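Local coordinates for protein anopheles gambiae adenosine kinase (Anopheles gambiae, PDB 3LOO) that probably phosphorylates adenosine to AMP, as an adenosine kinase of the pfkB carbohydrate kinase family, and is captured here with a bound diadenosine tetraphosphate, at residues A[280-288]-A[297-305]; A[242-251]-A[256-266]. All coordinates share one frame; numbering follows the deposited sequence.

Contact 1: residues A[280-288]-A[297-305]. With B4P (bis(adenosine)-5'-tetraphosphate), chain D.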
loop_
_atom_site.group_PDB
_atom_site.type_symbol
_atom_site.label_atom_id
_atom_site.label_comp_id
_atom_site.label_asym_id
_atom_site.label_seq_id
_atom_site.Cartn_x
_atom_site.Cartn_y
_atom_site.Cartn_z
ATOM N N THR A 280 0.763 -7.094 10.486
ATOM C CA THR A 280 1.883 -7.921 10.105
ATOM C C THR A 280 3.047 -7.607 11.051
ATOM O O THR A 280 3.159 -6.488 11.562
ATOM C CB THR A 280 2.295 -7.701 8.600
ATOM O OG1 THR A 280 2.757 -6.353 8.391
ATOM C CG2 THR A 280 1.084 -7.985 7.638
ATOM N N GLN A 281 3.901 -8.594 11.266
ATOM C CA GLN A 281 5.025 -8.491 12.184
ATOM C C GLN A 281 6.285 -9.141 11.592
ATOM O O GLN A 281 6.967 -9.884 12.298
ATOM C CB GLN A 281 4.720 -9.282 13.461
ATOM C CG GLN A 281 3.357 -9.082 14.105
ATOM C CD GLN A 281 3.323 -9.663 15.530
ATOM O OE1 GLN A 281 2.903 -10.821 15.761
ATOM N NE2 GLN A 281 3.821 -8.884 16.473
ATOM N N GLY A 282 6.592 -8.891 10.319
ATOM C CA GLY A 282 7.715 -9.568 9.672
ATOM C C GLY A 282 7.592 -11.091 9.687
ATOM O O GLY A 282 6.616 -11.645 9.170
ATOM N N SER A 283 8.582 -11.772 10.283
ATOM C CA SER A 283 8.596 -13.235 10.360
ATOM C C SER A 283 7.697 -13.775 11.463
ATOM O O SER A 283 7.451 -14.976 11.527
ATOM C CB SER A 283 10.025 -13.770 10.565
ATOM O OG SER A 283 10.551 -13.293 11.786
ATOM N N ASP A 284 7.199 -12.898 12.325
ATOM C CA ASP A 284 6.283 -13.324 13.390
ATOM C C ASP A 284 4.847 -13.366 12.882
ATOM O O ASP A 284 4.594 -12.940 11.758
ATOM C CB ASP A 284 6.396 -12.398 14.593
ATOM C CG ASP A 284 7.648 -12.652 15.393
ATOM O OD1 ASP A 284 8.204 -13.778 15.340
ATOM O OD2 ASP A 284 8.079 -11.712 16.069
ATOM N N PRO A 285 3.920 -13.912 13.697
ATOM C CA PRO A 285 2.566 -14.205 13.218
ATOM C C PRO A 285 1.840 -12.957 12.726
ATOM O O PRO A 285 1.992 -11.889 13.304
ATOM C CB PRO A 285 1.854 -14.750 14.481
ATOM C CG PRO A 285 2.959 -15.333 15.294
ATOM C CD PRO A 285 4.126 -14.387 15.081
ATOM N N VAL A 286 1.065 -13.100 11.648
ATOM C CA VAL A 286 0.129 -12.056 11.272
ATOM C C VAL A 286 -1.026 -12.088 12.288
ATOM O O VAL A 286 -1.534 -13.173 12.625
ATOM C CB VAL A 286 -0.400 -12.263 9.833
ATOM C CG1 VAL A 286 -1.412 -11.190 9.504
ATOM C CG2 VAL A 286 0.761 -12.221 8.820
ATOM N N LEU A 287 -1.454 -10.915 12.766
ATOM C CA LEU A 287 -2.518 -10.837 13.758
ATOM C C LEU A 287 -3.806 -10.314 13.142
ATOM O O LEU A 287 -3.792 -9.314 12.424
ATOM C CB LEU A 287 -2.136 -9.928 14.936
ATOM C CG LEU A 287 -0.745 -10.071 15.537
ATOM C CD1 LEU A 287 -0.510 -8.894 16.493
ATOM C CD2 LEU A 287 -0.586 -11.460 16.227
ATOM N N LEU A 288 -4.908 -11.007 13.429
ATOM C CA LEU A 288 -6.235 -10.623 12.967
ATOM C C LEU A 288 -7.070 -10.213 14.161
ATOM O O LEU A 288 -7.276 -11.014 15.105
ATOM C CB LEU A 288 -6.941 -11.793 12.230
ATOM C CG LEU A 288 -8.469 -11.672 12.021
ATOM C CD1 LEU A 288 -8.824 -10.471 11.165
ATOM C CD2 LEU A 288 -9.037 -12.970 11.393
ATOM N N ARG A 297 -6.629 -13.458 16.744
ATOM C CA ARG A 297 -6.195 -14.660 16.043
ATOM C C ARG A 297 -4.844 -14.439 15.360
ATOM O O ARG A 297 -4.556 -13.346 14.879
ATOM C CB ARG A 297 -7.276 -15.100 15.048
ATOM C CG ARG A 297 -8.589 -15.410 15.785
ATOM C CD ARG A 297 -9.755 -15.633 14.855
ATOM N NE ARG A 297 -9.539 -16.806 14.010
ATOM C CZ ARG A 297 -10.241 -17.069 12.913
ATOM N NH1 ARG A 297 -11.201 -16.238 12.515
ATOM N NH2 ARG A 297 -9.970 -18.155 12.203
ATOM N N GLU A 298 -4.036 -15.481 15.323
ATOM C CA GLU A 298 -2.693 -15.437 14.774
ATOM C C GLU A 298 -2.555 -16.369 13.614
ATOM O O GLU A 298 -3.086 -17.482 13.646
ATOM C CB GLU A 298 -1.695 -15.917 15.804
ATOM C CG GLU A 298 -1.683 -15.095 17.034
ATOM C CD GLU A 298 -0.776 -15.676 18.082
ATOM O OE1 GLU A 298 0.090 -16.520 17.746
ATOM O OE2 GLU A 298 -0.936 -15.275 19.240
ATOM N N PHE A 299 -1.800 -15.924 12.612
ATOM C CA PHE A 299 -1.421 -16.749 11.486
ATOM C C PHE A 299 0.100 -16.837 11.386
ATOM O O PHE A 299 0.744 -15.921 10.866
ATOM C CB PHE A 299 -2.036 -16.156 10.212
ATOM C CG PHE A 299 -3.533 -16.165 10.228
ATOM C CD1 PHE A 299 -4.243 -15.191 10.928
ATOM C CD2 PHE A 299 -4.241 -17.163 9.569
ATOM C CE1 PHE A 299 -5.637 -15.207 10.970
ATOM C CE2 PHE A 299 -5.643 -17.179 9.598
ATOM C CZ PHE A 299 -6.344 -16.188 10.293
ATOM N N PRO A 300 0.685 -17.942 11.880
ATOM C CA PRO A 300 2.136 -18.111 11.880
ATOM C C PRO A 300 2.708 -18.030 10.478
ATOM O O PRO A 300 2.037 -18.396 9.532
ATOM C CB PRO A 300 2.339 -19.534 12.445
ATOM C CG PRO A 300 1.063 -19.835 13.173
ATOM C CD PRO A 300 -0.019 -19.129 12.408
ATOM N N VAL A 301 3.933 -17.548 10.349
ATOM C CA VAL A 301 4.621 -17.522 9.055
ATOM C C VAL A 301 5.911 -18.335 9.133
ATOM O O VAL A 301 6.588 -18.294 10.149
ATOM C CB VAL A 301 4.899 -16.055 8.583
ATOM C CG1 VAL A 301 5.005 -15.139 9.729
ATOM C CG2 VAL A 301 6.132 -15.947 7.684
ATOM N N GLN A 302 6.247 -19.078 8.078
ATOM C CA GLN A 302 7.564 -19.727 8.016
ATOM C C GLN A 302 8.693 -18.721 7.820
ATOM O O GLN A 302 8.828 -18.130 6.745
ATOM C CB GLN A 302 7.631 -20.762 6.903
ATOM C CG GLN A 302 6.411 -21.635 6.779
ATOM C CD GLN A 302 6.685 -22.799 5.869
ATOM O OE1 GLN A 302 5.989 -23.008 4.871
ATOM N NE2 GLN A 302 7.735 -23.557 6.190
ATOM N N LYS A 303 9.491 -18.528 8.862
ATOM C CA LYS A 303 10.592 -17.576 8.826
ATOM C C LYS A 303 11.513 -17.917 7.655
ATOM O O LYS A 303 11.985 -19.041 7.530
ATOM C CB LYS A 303 11.368 -17.587 10.149
ATOM C CG LYS A 303 12.612 -16.699 10.140
ATOM C CD LYS A 303 13.127 -16.441 11.546
ATOM C CE LYS A 303 13.919 -15.137 11.616
ATOM N NZ LYS A 303 15.226 -15.244 10.904
ATOM N N LEU A 304 11.741 -16.944 6.785
ATOM C CA LEU A 304 12.571 -17.187 5.632
ATOM C C LEU A 304 14.039 -17.068 5.962
ATOM O O LEU A 304 14.499 -16.043 6.478
ATOM C CB LEU A 304 12.173 -16.313 4.443
ATOM C CG LEU A 304 11.007 -16.984 3.713
ATOM C CD1 LEU A 304 10.251 -15.998 2.845
ATOM C CD2 LEU A 304 11.491 -18.209 2.912
ATOM N N ALA A 305 14.729 -18.176 5.690
ATOM C CA ALA A 305 16.177 -18.290 5.746
ATOM C C ALA A 305 16.814 -17.418 4.672
ATOM O O ALA A 305 17.840 -16.784 4.924
ATOM C CB ALA A 305 16.586 -19.742 5.554
HETATM P PA B4P D . 8.682 -2.077 2.079
HETATM O O1A B4P D . 9.629 -2.996 1.322
HETATM O O2A B4P D . 9.303 -1.041 3.014
HETATM O O3A B4P D . 7.847 -3.034 3.060
HETATM P PB B4P D . 6.255 -3.103 3.001
HETATM O O1B B4P D . 5.772 -3.769 1.711
HETATM O O2B B4P D . 5.595 -1.821 3.479
HETATM O O3B B4P D . 6.409 -4.262 4.183
HETATM P PG B4P D . 5.811 -4.235 5.679
HETATM O O1G B4P D . 6.793 -3.715 6.672
HETATM O O2G B4P D . 4.503 -3.472 5.607
HETATM O O3G B4P D . 5.476 -5.768 5.994
HETATM P PD B4P D . 6.169 -6.817 7.005
HETATM O O1D B4P D . 7.635 -6.589 6.971
HETATM O O2D B4P D . 5.443 -6.903 8.318
HETATM O O5E B4P D . 7.626 -1.383 1.057
HETATM C C5E B4P D . 8.263 -0.949 -0.125
HETATM C C4E B4P D . 7.392 -0.132 -1.036
HETATM O O4E B4P D . 6.881 1.047 -0.414
HETATM C C3E B4P D . 8.254 0.377 -2.159
HETATM O O3E B4P D . 7.905 -0.440 -3.294
HETATM C C2E B4P D . 7.809 1.819 -2.376
HETATM O O2E B4P D . 7.478 2.154 -3.730
HETATM C C1E B4P D . 6.607 1.980 -1.426
HETATM N N9A B4P D . 6.589 3.345 -0.872
HETATM C C8A B4P D . 7.492 3.932 -0.033
HETATM N N7A B4P D . 7.076 5.210 0.207
HETATM C C5A B4P D . 5.933 5.447 -0.503
HETATM C C6A B4P D . 5.058 6.536 -0.650
HETATM N N6A B4P D . 5.266 7.748 -0.049
HETATM N N1A B4P D . 3.984 6.408 -1.470
HETATM C C2A B4P D . 3.716 5.236 -2.100
HETATM N N3A B4P D . 4.530 4.177 -1.963
HETATM C C4A B4P D . 5.629 4.255 -1.168
HETATM O O5F B4P D . 5.899 -8.154 6.162
HETATM C C5F B4P D . 4.627 -8.443 5.593
HETATM C C4F B4P D . 4.607 -9.946 5.321
HETATM O O4F B4P D . 5.790 -10.383 4.628
HETATM C C3F B4P D . 4.661 -10.736 6.617
HETATM O O3F B4P D . 3.365 -10.785 7.200
HETATM C C2F B4P D . 5.175 -12.084 6.150
HETATM O O2F B4P D . 4.097 -12.880 5.621
HETATM C C1F B4P D . 6.179 -11.697 5.049
HETATM N N9B B4P D . 7.531 -11.610 5.688
HETATM C C8B B4P D . 8.166 -10.477 6.048
HETATM N N7B B4P D . 9.367 -10.751 6.613
HETATM C C5B B4P D . 9.532 -12.090 6.629
HETATM C C6B B4P D . 10.518 -12.964 7.079
HETATM N N6B B4P D . 11.641 -12.457 7.647
HETATM N N1B B4P D . 10.351 -14.314 6.924
HETATM C C2B B4P D . 9.232 -14.825 6.354
HETATM N N3B B4P D . 8.227 -14.018 5.907
HETATM C C4B B4P D . 8.317 -12.657 6.023
HETATM O O HOH W 1 5.235 -16.501 12.524
#
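The phenyl ring of Phe299 turns its edge to strand 284-288: Val286 O lies in the ring plane, 3.8 Å from CD1, and Leu288 CB approaches CE1 along the same rim. Phe299 also packs on Ile337 and Ile341 of helix 333-350, so a large apolar ring suits this buried spot. The second flat group is an adenine of bis(adenosine)-5'-tetraphosphate. Ser283 CB stands over one face, 3.6 Å from C6B, a small residue that fits close against the base, while Leu304 CD1 lies on the other side, near C2B. At the edge, Leu304 N donates to N1B (3.0 Å, 170° at the hydrogen).

Behind the pocket the strands pair as an antiparallel hairpin. Val286 and Phe299 exchange two backbone hydrogen bonds, and so do Leu288 and Arg297, with Leu288 N to Arg297 O nearly straight at 175°. Between these pairs Leu287 CD2 lies alongside Glu298 CG, whose carboxylate is salt-bridged to Arg257. Beyond Phe299 the ladder stops, and a water bridges Ser283 O and Val301 N. Glycine suits the second residue of the type II' turn from Gln281 to Asp284, where phi is positive (58°). Gly282 N donates to phosphate oxygen O2D over 3.0 Å, and Thr280 OG1, set between backbone N and carbonyl carbon, donates to the same atom over 2.7 Å.

The chemistry implies recognition by backbone N-H groups at both ends of this nucleotide half, base and phosphate, joined at the phosphate by the Thr280 hydroxyl, consistent with the ATP site of this kinase family.

Contact 2: residues A[242-251]-A[256-266]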
loop_
_atom_site.group_PDB
_atom_site.type_symbol
_atom_site.label_atom_id
_atom_site.label_comp_id
_atom_site.label_asym_id
_atom_site.label_seq_id
_atom_site.Cartn_x
_atom_site.Cartn_y
_atom_site.Cartn_z
ATOM N N ALA A 242 1.421 0.354 13.775
ATOM C CA ALA A 242 0.436 0.215 14.836
ATOM C C ALA A 242 0.870 0.935 16.161
ATOM O O ALA A 242 0.074 1.663 16.792
ATOM C CB ALA A 242 0.095 -1.268 15.068
ATOM N N ILE A 243 2.113 0.722 16.561
ATOM C CA ILE A 243 2.716 1.451 17.721
ATOM C C ILE A 243 2.753 2.966 17.485
ATOM O O ILE A 243 2.333 3.750 18.346
ATOM C CB ILE A 243 4.104 0.846 18.058
ATOM C CG1 ILE A 243 3.873 -0.566 18.589
ATOM C CG2 ILE A 243 4.957 1.777 19.018
ATOM C CD1 ILE A 243 5.137 -1.490 18.563
ATOM N N ALA A 244 3.179 3.384 16.289
ATOM C CA ALA A 244 3.157 4.781 15.948
ATOM C C ALA A 244 1.741 5.370 16.079
ATOM O O ALA A 244 1.555 6.472 16.632
ATOM C CB ALA A 244 3.738 4.985 14.514
ATOM N N LEU A 245 0.726 4.642 15.618
ATOM C CA LEU A 245 -0.647 5.114 15.742
ATOM C C LEU A 245 -1.087 5.254 17.221
ATOM O O LEU A 245 -1.716 6.245 17.608
ATOM C CB LEU A 245 -1.618 4.186 14.983
ATOM C CG LEU A 245 -3.111 4.550 15.028
ATOM C CD1 LEU A 245 -3.863 3.817 13.948
ATOM C CD2 LEU A 245 -3.719 4.095 16.350
ATOM N N ALA A 246 -0.780 4.228 18.000
ATOM C CA ALA A 246 -1.054 4.170 19.433
ATOM C C ALA A 246 -0.465 5.375 20.197
ATOM O O ALA A 246 -1.151 5.946 21.049
ATOM C CB ALA A 246 -0.531 2.865 20.011
ATOM N N LYS A 247 0.756 5.785 19.864
ATOM C CA LYS A 247 1.350 7.022 20.434
ATOM C C LYS A 247 0.517 8.255 20.084
ATOM O O LYS A 247 0.181 9.015 20.973
ATOM C CB LYS A 247 2.792 7.265 19.970
ATOM C CG LYS A 247 3.747 6.060 20.120
ATOM C CD LYS A 247 4.337 5.917 21.521
ATOM C CE LYS A 247 5.277 4.687 21.621
ATOM N NZ LYS A 247 6.470 4.863 20.730
ATOM N N GLU A 248 0.166 8.446 18.803
ATOM C CA GLU A 248 -0.580 9.652 18.407
ATOM C C GLU A 248 -1.973 9.720 18.994
ATOM O O GLU A 248 -2.529 10.807 19.181
ATOM C CB GLU A 248 -0.640 9.820 16.887
ATOM C CG GLU A 248 0.715 10.008 16.200
ATOM C CD GLU A 248 1.695 10.966 16.915
ATOM O OE1 GLU A 248 1.328 12.124 17.194
ATOM O OE2 GLU A 248 2.846 10.551 17.159
ATOM N N PHE A 249 -2.557 8.556 19.220
ATOM C CA PHE A 249 -3.900 8.432 19.749
ATOM C C PHE A 249 -3.883 8.253 21.265
ATOM O O PHE A 249 -4.930 8.094 21.871
ATOM C CB PHE A 249 -4.628 7.237 19.106
ATOM C CG PHE A 249 -5.220 7.536 17.753
ATOM C CD1 PHE A 249 -6.571 7.315 17.518
ATOM C CD2 PHE A 249 -4.425 7.989 16.705
ATOM C CE1 PHE A 249 -7.134 7.558 16.250
ATOM C CE2 PHE A 249 -4.979 8.255 15.439
ATOM C CZ PHE A 249 -6.328 8.040 15.213
ATOM N N ASN A 250 -2.691 8.233 21.859
ATOM C CA ASN A 250 -2.518 8.237 23.307
ATOM C C ASN A 250 -3.056 6.987 23.985
ATOM O O ASN A 250 -3.709 7.071 25.016
ATOM C CB ASN A 250 -3.146 9.499 23.923
ATOM C CG ASN A 250 -2.450 10.782 23.462
ATOM O OD1 ASN A 250 -1.202 10.878 23.448
ATOM N ND2 ASN A 250 -3.255 11.777 23.079
ATOM N N TYR A 251 -2.760 5.830 23.410
ATOM C CA TYR A 251 -3.246 4.580 23.969
ATOM C C TYR A 251 -2.486 4.163 25.207
ATOM O O TYR A 251 -3.020 3.438 26.026
ATOM C CB TYR A 251 -3.245 3.457 22.914
ATOM C CG TYR A 251 -4.342 3.615 21.889
ATOM C CD1 TYR A 251 -5.362 4.565 22.070
ATOM C CD2 TYR A 251 -4.402 2.783 20.757
ATOM C CE1 TYR A 251 -6.387 4.705 21.150
ATOM C CE2 TYR A 251 -5.445 2.906 19.829
ATOM C CZ TYR A 251 -6.408 3.865 20.028
ATOM O OH TYR A 251 -7.415 3.995 19.116
ATOM N N LEU A 256 0.471 -4.964 20.816
ATOM C CA LEU A 256 -0.172 -4.923 19.507
ATOM C C LEU A 256 -1.596 -5.448 19.539
ATOM O O LEU A 256 -2.467 -4.938 18.829
ATOM C CB LEU A 256 0.636 -5.726 18.498
ATOM C CG LEU A 256 1.992 -5.160 18.111
ATOM C CD1 LEU A 256 2.660 -6.186 17.233
ATOM C CD2 LEU A 256 1.851 -3.804 17.407
ATOM N N ARG A 257 -1.839 -6.479 20.356
ATOM C CA ARG A 257 -3.191 -7.045 20.452
ATOM C C ARG A 257 -4.160 -6.000 21.002
ATOM O O ARG A 257 -5.237 -5.794 20.461
ATOM C CB ARG A 257 -3.192 -8.332 21.304
ATOM C CG ARG A 257 -2.443 -9.488 20.613
ATOM C CD ARG A 257 -2.142 -10.631 21.556
ATOM N NE ARG A 257 -1.495 -11.725 20.825
ATOM C CZ ARG A 257 -0.234 -11.698 20.386
ATOM N NH1 ARG A 257 0.531 -10.627 20.577
ATOM N NH2 ARG A 257 0.271 -12.741 19.738
ATOM N N GLU A 258 -3.740 -5.306 22.053
ATOM C CA GLU A 258 -4.546 -4.269 22.664
ATOM C C GLU A 258 -4.777 -3.109 21.710
ATOM O O GLU A 258 -5.877 -2.556 21.630
ATOM C CB GLU A 258 -3.840 -3.776 23.942
ATOM C CG GLU A 258 -4.449 -2.516 24.548
ATOM C CD GLU A 258 -5.846 -2.758 25.097
ATOM O OE1 GLU A 258 -6.191 -3.942 25.360
ATOM O OE2 GLU A 258 -6.607 -1.758 25.268
ATOM N N ILE A 259 -3.723 -2.716 21.001
ATOM C CA ILE A 259 -3.838 -1.613 20.046
ATOM C C ILE A 259 -4.857 -2.007 18.965
ATOM O O ILE A 259 -5.760 -1.248 18.677
ATOM C CB ILE A 259 -2.451 -1.221 19.429
ATOM C CG1 ILE A 259 -1.521 -0.612 20.492
ATOM C CG2 ILE A 259 -2.626 -0.203 18.266
ATOM C CD1 ILE A 259 -0.038 -0.722 20.130
ATOM N N GLY A 260 -4.714 -3.212 18.400
ATOM C CA GLY A 260 -5.689 -3.720 17.390
ATOM C C GLY A 260 -7.137 -3.687 17.846
ATOM O O GLY A 260 -8.042 -3.248 17.098
ATOM N N LYS A 261 -7.370 -4.120 19.093
ATOM C CA LYS A 261 -8.718 -4.116 19.675
ATOM C C LYS A 261 -9.292 -2.715 19.778
ATOM O O LYS A 261 -10.456 -2.506 19.443
ATOM C CB LYS A 261 -8.735 -4.798 21.055
ATOM C CG LYS A 261 -8.309 -6.262 21.016
ATOM C CD LYS A 261 -7.939 -6.771 22.428
ATOM C CE LYS A 261 -8.180 -8.253 22.510
ATOM N NZ LYS A 261 -7.373 -8.871 23.619
ATOM N N ARG A 262 -8.488 -1.763 20.264
ATOM C CA ARG A 262 -8.938 -0.384 20.397
ATOM C C ARG A 262 -9.291 0.210 19.035
ATOM O O ARG A 262 -10.318 0.879 18.898
ATOM C CB ARG A 262 -7.862 0.530 21.050
ATOM C CG ARG A 262 -7.475 0.259 22.503
ATOM C CD ARG A 262 -8.344 1.005 23.510
ATOM N NE ARG A 262 -8.026 2.425 23.750
ATOM C CZ ARG A 262 -7.096 2.897 24.607
ATOM N NH1 ARG A 262 -6.272 2.089 25.291
ATOM N NH2 ARG A 262 -6.964 4.204 24.748
ATOM N N ILE A 263 -8.424 0.016 18.041
ATOM C CA ILE A 263 -8.741 0.522 16.690
ATOM C C ILE A 263 -10.030 -0.145 16.135
ATOM O O ILE A 263 -10.916 0.540 15.607
ATOM C CB ILE A 263 -7.589 0.282 15.700
ATOM C CG1 ILE A 263 -6.292 1.009 16.148
ATOM C CG2 ILE A 263 -8.034 0.666 14.260
ATOM C CD1 ILE A 263 -4.998 0.419 15.424
ATOM N N ALA A 264 -10.110 -1.467 16.274
ATOM C CA ALA A 264 -11.251 -2.245 15.757
ATOM C C ALA A 264 -12.568 -1.723 16.362
ATOM O O ALA A 264 -13.587 -1.688 15.671
ATOM C CB ALA A 264 -11.092 -3.733 16.029
ATOM N N ALA A 265 -12.506 -1.264 17.624
ATOM C CA ALA A 265 -13.713 -0.881 18.368
ATOM C C ALA A 265 -14.164 0.537 18.114
ATOM O O ALA A 265 -15.201 0.935 18.614
ATOM C CB ALA A 265 -13.532 -1.147 19.899
ATOM N N LEU A 266 -13.425 1.306 17.316
ATOM C CA LEU A 266 -13.812 2.671 17.023
ATOM C C LEU A 266 -15.169 2.754 16.332
ATOM O O LEU A 266 -15.546 1.841 15.584
ATOM C CB LEU A 266 -12.745 3.391 16.179
ATOM C CG LEU A 266 -11.407 3.793 16.830
ATOM C CD1 LEU A 266 -10.361 4.070 15.753
ATOM C CD2 LEU A 266 -11.572 5.023 17.731
#
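Arg262 lies across the ring of Tyr251 where two helices of the ribokinase-like (pfkB) fold, 239-248 and 256-264, pack inclined to each other beside the central sheet. Followed outward, its CB sits over the ring face, 4.0 Å from the centroid, in a CH-pi contact. The chain then folds back at chi2 (-89°) and chi3 (-80°), which carries the guanidinium across the same face. NE stands above the rim of the ring, CZ is 3.5 Å from Tyr251 CD1, and NH2 comes closer still to that carbon. The two flat groups are inclined by 41°, so this is no parallel stack. NH1 swings toward Glu258 OE2, one turn back on the same helix, in a long salt bridge. Arginine suits the place because its methylenes can lie on an aromatic ring while its charged end stays at the surface.

Tyr251 gets there through a Schellman motif: Asn250 takes a positive phi, and Asn250 N and Tyr251 N bond back to Lys247 O and Ala246 O. The ring is thereby wedged between the helices, with Phe249 CB on the face opposite Arg262 and Ile259 CG2 and Ile263 CG1 at its edge.

Deeper in, the interface is aliphatic. Ala246 is small enough to admit Ile259, whose CD1 lies 3.6 Å from Ala246 CB, and Ile259 CG2 rests near Ala242 O. Leu245 and Ile263 meet tip to tip, with Leu245 placed by CG anti to the backbone N. At the other end Leu256 CD2 reaches both Ala242 CB, at 3.9 Å, and Ile243 CG1, at 4.0 Å.

In the fold
From the N terminus, the chain first finishes helix 239-248, and contact 2 closes the short loop into helix 256-264. The chain then runs into strand 276-281, turns tightly into strand 284-290 and comes back as strand 297-299, where contact 1 closes the hairpin at one border of the large sheet. The two contacts therefore follow in series, neither nesting nor crossing. They meet through helix 256-264, which lies against strand 284-290: Leu256 and Arg257 pack on Leu287. Together they tie a helical pair to the sheet border whose turn reaches the nucleotide.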